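Local structure of ethylbenzene dehydrogenase alpha-subunit (Aromatoleum aromaticum, 2IVF) at residues Asp579-Glu583 with Lys584-Thr588; Arg953-Phe956 with Met957-Ser960. The protein is the alpha-subunit of a molybdenum enzyme of the molybdopterin oxidoreductase family, holding an iron/sulfur cluster and a molybdenum atom. One frame throughout, in Å; residues are numbered along the deposited sequence.

Contact 1 of 2, residues Asp579-Glu583 with Lys584-Thr588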
loop_
_atom_site.group_PDB
_atom_site.type_symbol
_atom_site.label_atom_id
_atom_site.label_comp_id
_atom_site.label_asym_id
_atom_site.label_seq_id
_atom_site.Cartn_x
_atom_site.Cartn_y
_atom_site.Cartn_z
ATOM N N ASP A 579 11.268 37.859 10.014
ATOM C CA ASP A 579 12.079 39.061 10.134
ATOM C C ASP A 579 12.604 39.257 11.540
ATOM O O ASP A 579 13.737 39.680 11.715
ATOM C CB ASP A 579 11.292 40.300 9.707
ATOM C CG ASP A 579 11.228 40.455 8.198
ATOM O OD1 ASP A 579 11.677 39.532 7.453
ATOM O OD2 ASP A 579 10.714 41.506 7.761
ATOM N N GLU A 580 11.759 39.004 12.536
ATOM C CA GLU A 580 12.141 39.154 13.934
ATOM C C GLU A 580 13.212 38.120 14.285
ATOM O O GLU A 580 14.202 38.414 14.945
ATOM C CB GLU A 580 10.916 38.964 14.825
ATOM C CG GLU A 580 11.211 39.289 16.265
ATOM C CD GLU A 580 10.151 38.801 17.218
ATOM O OE1 GLU A 580 8.996 38.598 16.800
ATOM O OE2 GLU A 580 10.477 38.631 18.403
ATOM N N ALA A 581 12.999 36.907 13.816
ATOM C CA ALA A 581 13.930 35.820 14.043
ATOM C C ALA A 581 15.288 36.073 13.415
ATOM O O ALA A 581 16.308 35.849 14.068
ATOM C CB ALA A 581 13.358 34.516 13.545
ATOM N N LYS A 582 15.333 36.565 12.180
ATOM C CA LYS A 582 16.659 36.897 11.603
ATOM C C LYS A 582 17.291 38.119 12.181
ATOM O O LYS A 582 18.514 38.214 12.206
ATOM C CB LYS A 582 16.694 36.952 10.079
ATOM C CG LYS A 582 15.685 37.792 9.387
ATOM C CD LYS A 582 15.063 36.925 8.229
ATOM C CE LYS A 582 15.976 36.813 6.984
ATOM N NZ LYS A 582 16.266 38.126 6.385
ATOM N N GLU A 583 16.480 39.047 12.657
ATOM C CA GLU A 583 17.016 40.218 13.343
ATOM C C GLU A 583 17.765 39.766 14.581
ATOM O O GLU A 583 18.784 40.337 14.917
ATOM C CB GLU A 583 15.907 41.199 13.724
ATOM C CG GLU A 583 16.361 42.617 13.770
ATOM C CD GLU A 583 16.841 43.122 12.410
ATOM O OE1 GLU A 583 16.319 42.641 11.371
ATOM O OE2 GLU A 583 17.740 43.990 12.388
ATOM N N LYS A 584 17.255 38.732 15.243
ATOM C CA LYS A 584 17.848 38.203 16.479
ATOM C C LYS A 584 18.978 37.191 16.238
ATOM O O LYS A 584 19.600 36.715 17.175
ATOM C CB LYS A 584 16.746 37.626 17.393
ATOM C CG LYS A 584 15.817 38.719 17.925
ATOM C CD LYS A 584 14.651 38.191 18.760
ATOM C CE LYS A 584 13.876 39.377 19.322
ATOM N NZ LYS A 584 12.620 38.970 20.014
ATOM N N GLY A 585 19.269 36.890 14.982
ATOM C CA GLY A 585 20.384 36.024 14.657
ATOM C C GLY A 585 19.986 34.575 14.773
ATOM O O GLY A 585 20.852 33.676 14.801
ATOM N N TRP A 586 18.679 34.325 14.814
ATOM C CA TRP A 586 18.199 32.951 14.960
ATOM C C TRP A 586 18.271 32.164 13.661
ATOM O O TRP A 586 18.309 30.927 13.695
ATOM C CB TRP A 586 16.782 32.942 15.524
ATOM C CG TRP A 586 16.717 33.410 16.903
ATOM C CD1 TRP A 586 17.773 33.594 17.776
ATOM C CD2 TRP A 586 15.543 33.809 17.608
ATOM N NE1 TRP A 586 17.312 34.081 18.971
ATOM C CE2 TRP A 586 15.948 34.216 18.896
ATOM C CE3 TRP A 586 14.182 33.873 17.271
ATOM C CZ2 TRP A 586 15.039 34.666 19.847
ATOM C CZ3 TRP A 586 13.291 34.312 18.211
ATOM C CH2 TRP A 586 13.713 34.705 19.483
ATOM N N TRP A 587 18.247 32.864 12.526
ATOM C CA TRP A 587 18.511 32.230 11.243
ATOM C C TRP A 587 19.569 33.048 10.561
ATOM O O TRP A 587 19.475 34.260 10.566
ATOM C CB TRP A 587 17.247 32.142 10.384
ATOM C CG TRP A 587 16.141 31.446 11.139
ATOM C CD1 TRP A 587 15.160 32.052 11.864
ATOM C CD2 TRP A 587 15.960 30.031 11.325
ATOM N NE1 TRP A 587 14.363 31.114 12.461
ATOM C CE2 TRP A 587 14.814 29.862 12.126
ATOM C CE3 TRP A 587 16.619 28.889 10.843
ATOM C CZ2 TRP A 587 14.342 28.606 12.498
ATOM C CZ3 TRP A 587 16.141 27.648 11.197
ATOM C CH2 TRP A 587 15.002 27.511 12.009
ATOM N N THR A 588 20.551 32.356 9.972
ATOM C CA THR A 588 21.742 32.954 9.351
ATOM C C THR A 588 21.739 32.708 7.847
ATOM O O THR A 588 20.815 32.075 7.325
ATOM C CB THR A 588 22.988 32.329 9.942
ATOM O OG1 THR A 588 23.061 30.950 9.558
ATOM C CG2 THR A 588 22.974 32.453 11.484
HETATM O O HOH W 1 20.690 36.468 11.331
#
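Lys-584 folds back along the last turn of helix 574-583 to reach Glu-580. Lys-584 CB sits 3.6 Å from Glu-580 O, and the same CB lies over the centre of one face of the Trp-586 ring. Lys-584 CG comes still nearer to Glu-580 O, at 3.4 Å, and CD passes it more loosely. CE then reaches the carboxylate, and Lys-584 NZ closes a salt bridge with Glu-580 OE2 at 2.7 Å. CG stands anti to the carbonyl carbon (chi1 -67°) and the chain is extended beyond it, which lays Lys-584 beside Glu-580, both pointing the same way. NZ takes the anti lone pair of OE2. Trp-820 NE1 also binds OE2, and Lys-572 pairs with OE1, so three donors hold this carboxylate.

The backbone ends the helix in a Schellman motif. Trp-586 N gives a hydrogen bond to Ala-581 O at 2.9 Å. Gly-585 N bonds to Lys-582 O from above the carbonyl plane. Gly-585 has positive phi (83°), which suits glycine. A water spans Lys-582 O and Trp-587 O, donating to both.

Ala-581 CB touches both indoles that follow the helix. Ala-581 CB meets the edge of the Trp-587 ring, in its plane, 3.5 Å from Trp-587 CD1, and lies 3.9 Å from Trp-586 CE3. Trp-587 NE1 turns to Leu-945 O for its hydrogen bond, which, with the His-591 ring edge-to-face, holds the indole.

The site lies where helix 574-583 runs into the loop leading to strand 602-606. Helix 546-553 flanks it, with Tyr-552 against Lys-582 and Met-548 against Trp-587. Trp-586 meets Trp-820 of helix 819-824 edge-to-face.

Contact 2 of 2, residues Arg953-Phe956 with Met957-Ser960. With GOL (glycerol), chain H.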
loop_
_atom_site.group_PDB
_atom_site.type_symbol
_atom_site.label_atom_id
_atom_site.label_comp_id
_atom_site.label_asym_id
_atom_site.label_seq_id
_atom_site.Cartn_x
_atom_site.Cartn_y
_atom_site.Cartn_z
ATOM N N ARG A 953 15.651 24.859 17.832
ATOM C CA ARG A 953 16.872 24.801 17.002
ATOM C C ARG A 953 16.676 24.001 15.740
ATOM O O ARG A 953 15.696 23.272 15.592
ATOM C CB ARG A 953 18.037 24.203 17.773
ATOM C CG ARG A 953 17.835 22.766 18.192
ATOM C CD ARG A 953 18.677 22.389 19.450
ATOM N NE ARG A 953 18.071 21.273 20.224
ATOM C CZ ARG A 953 18.502 20.880 21.423
ATOM N NH1 ARG A 953 19.515 21.494 21.992
ATOM N NH2 ARG A 953 17.916 19.879 22.062
ATOM N N TYR A 954 17.613 24.150 14.818
ATOM C CA TYR A 954 17.598 23.391 13.599
ATOM C C TYR A 954 18.921 22.677 13.399
ATOM O O TYR A 954 20.005 23.272 13.503
ATOM C CB TYR A 954 17.300 24.284 12.373
ATOM C CG TYR A 954 17.478 23.525 11.069
ATOM C CD1 TYR A 954 16.626 22.475 10.740
ATOM C CD2 TYR A 954 18.544 23.783 10.212
ATOM C CE1 TYR A 954 16.800 21.731 9.553
ATOM C CE2 TYR A 954 18.703 23.058 9.019
ATOM C CZ TYR A 954 17.853 22.031 8.711
ATOM O OH TYR A 954 18.014 21.286 7.553
ATOM N N TYR A 955 18.817 21.393 13.100
ATOM C CA TYR A 955 19.894 20.657 12.463
ATOM C C TYR A 955 19.152 19.641 11.597
ATOM O O TYR A 955 17.923 19.589 11.639
ATOM C CB TYR A 955 20.821 20.011 13.484
ATOM C CG TYR A 955 20.124 19.086 14.470
ATOM C CD1 TYR A 955 19.884 17.757 14.141
ATOM C CD2 TYR A 955 19.743 19.518 15.748
ATOM C CE1 TYR A 955 19.263 16.884 15.032
ATOM C CE2 TYR A 955 19.094 18.620 16.648
ATOM C CZ TYR A 955 18.878 17.311 16.287
ATOM O OH TYR A 955 18.248 16.387 17.147
ATOM N N PHE A 956 19.893 18.860 10.820
ATOM C CA PHE A 956 19.332 18.085 9.722
ATOM C C PHE A 956 18.146 17.238 10.205
ATOM O O PHE A 956 18.246 16.536 11.220
ATOM C CB PHE A 956 20.432 17.228 9.104
ATOM C CG PHE A 956 19.971 16.327 7.971
ATOM C CD1 PHE A 956 19.152 16.799 6.956
ATOM C CD2 PHE A 956 20.426 15.019 7.905
ATOM C CE1 PHE A 956 18.754 15.960 5.908
ATOM C CE2 PHE A 956 20.025 14.176 6.855
ATOM C CZ PHE A 956 19.188 14.660 5.866
ATOM N N MET A 957 17.039 17.349 9.459
ATOM C CA MET A 957 15.758 16.694 9.709
ATOM C C MET A 957 14.984 17.156 10.939
ATOM O O MET A 957 13.865 16.664 11.199
ATOM C CB MET A 957 15.948 15.178 9.753
ATOM C CG MET A 957 16.628 14.643 8.518
ATOM S SD MET A 957 16.806 12.861 8.566
ATOM C CE MET A 957 17.593 12.765 10.156
ATOM N N ASN A 958 15.543 18.099 11.686
ATOM C CA ASN A 958 15.015 18.456 12.985
ATOM C C ASN A 958 14.896 19.954 13.151
ATOM O O ASN A 958 15.875 20.650 13.242
ATOM C CB ASN A 958 15.942 17.933 14.088
ATOM C CG ASN A 958 15.941 16.449 14.180
ATOM O OD1 ASN A 958 15.275 15.877 15.047
ATOM N ND2 ASN A 958 16.662 15.793 13.274
ATOM N N GLY A 959 13.678 20.448 13.205
ATOM C CA GLY A 959 13.470 21.853 13.527
ATOM C C GLY A 959 13.207 22.665 12.282
ATOM O O GLY A 959 13.187 22.134 11.180
ATOM N N SER A 960 13.007 23.963 12.494
ATOM C CA SER A 960 12.602 24.908 11.439
ATOM C C SER A 960 11.133 24.621 11.034
ATOM O O SER A 960 10.602 23.532 11.296
ATOM C CB SER A 960 13.563 24.892 10.242
ATOM O OG SER A 960 13.197 23.941 9.272
HETATM C C1 GOL H . 10.768 26.543 17.096
HETATM O O1 GOL H . 10.040 26.636 18.335
HETATM C C2 GOL H . 12.158 25.918 16.998
HETATM O O2 GOL H . 12.224 24.507 16.883
HETATM C C3 GOL H . 12.961 26.482 15.821
HETATM O O3 GOL H . 13.380 25.553 14.816
HETATM O O HOH W 2 16.149 14.459 17.462
#
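A type II beta turn from Tyr-955 to Asn-958 reverses the chain in a buried loop. Asn-958 N bonds to Tyr-955 O at 2.8 Å, and Tyr-955 N returns a bond to Asn-958 O. The two residues thus form a hydrogen-bonded antiparallel pair, a single bridge.

The Asn-958 side chain lies over the Tyr-955 ring. Asn-958 CB is above one face, 3.8 Å from the Tyr-955 ring centroid, in a CH-pi contact. The amide continues across the ring, its plane tilted by 23°. Tyr-955 CG sits between its backbone N and carbonyl carbon (chi1 56°), which brings the ring over the turn. Asn-958 ND2 donates to Phe-956 O at 2.7 Å, with the acceptor in the amide plane. His-236 NE2 is a second partner of ND2. A water joins Asn-958 OD1 to Tyr-955 OH, so both ends of the amide are held.

In the sequence this loop comes after strand 915-917 and before strand 969-975; it lies beside helices 217-221, 226-232 and 526-540. Met-957, with positive phi (68°), is the third residue of the turn. Its side chain runs over a face of the Phe-956 ring. Met-957 CG stands 3.5 Å from the Phe-956 ring centroid, and Met-957 SD adds a Met-aromatic contact, 4.2 Å from the same centroid. The Met-957 side chain is about 11 Å from the molybdenum atom. Asp-216 OD2 accepts from Met-957 N and bonds to Tyr-954 OH.

Farther along, Gly-959 CA approaches Arg-953 O at 3.4 Å in a CA-H...O contact. Ser-960 N donates to O3 of a glycerol, probably from the crystallisation liquor, at 2.8 Å.

How the contacts relate
Contact 1 is partly exposed and lies well out from the middle of the chain; contact 2 is wholly buried and nearer the centre. Contact 1 ends a helix, with a salt bridge at its outer side. Contact 2 reverses the chain in a beta turn, with neutral amide and ring contacts across it. Positive phi falls on Gly-585 in contact 1; in contact 2 it falls on Met-957 within the turn and on Gly-959 and Ser-960 after it. The two meet directly through Trp-587. Trp-587 CH2 packs on Ser-960 CB at 3.5 Å, and Trp-587 CZ3 on Tyr-954 CB at 3.7 Å. One indole therefore touches the helix end along one edge and the buried loop through its six-membered ring.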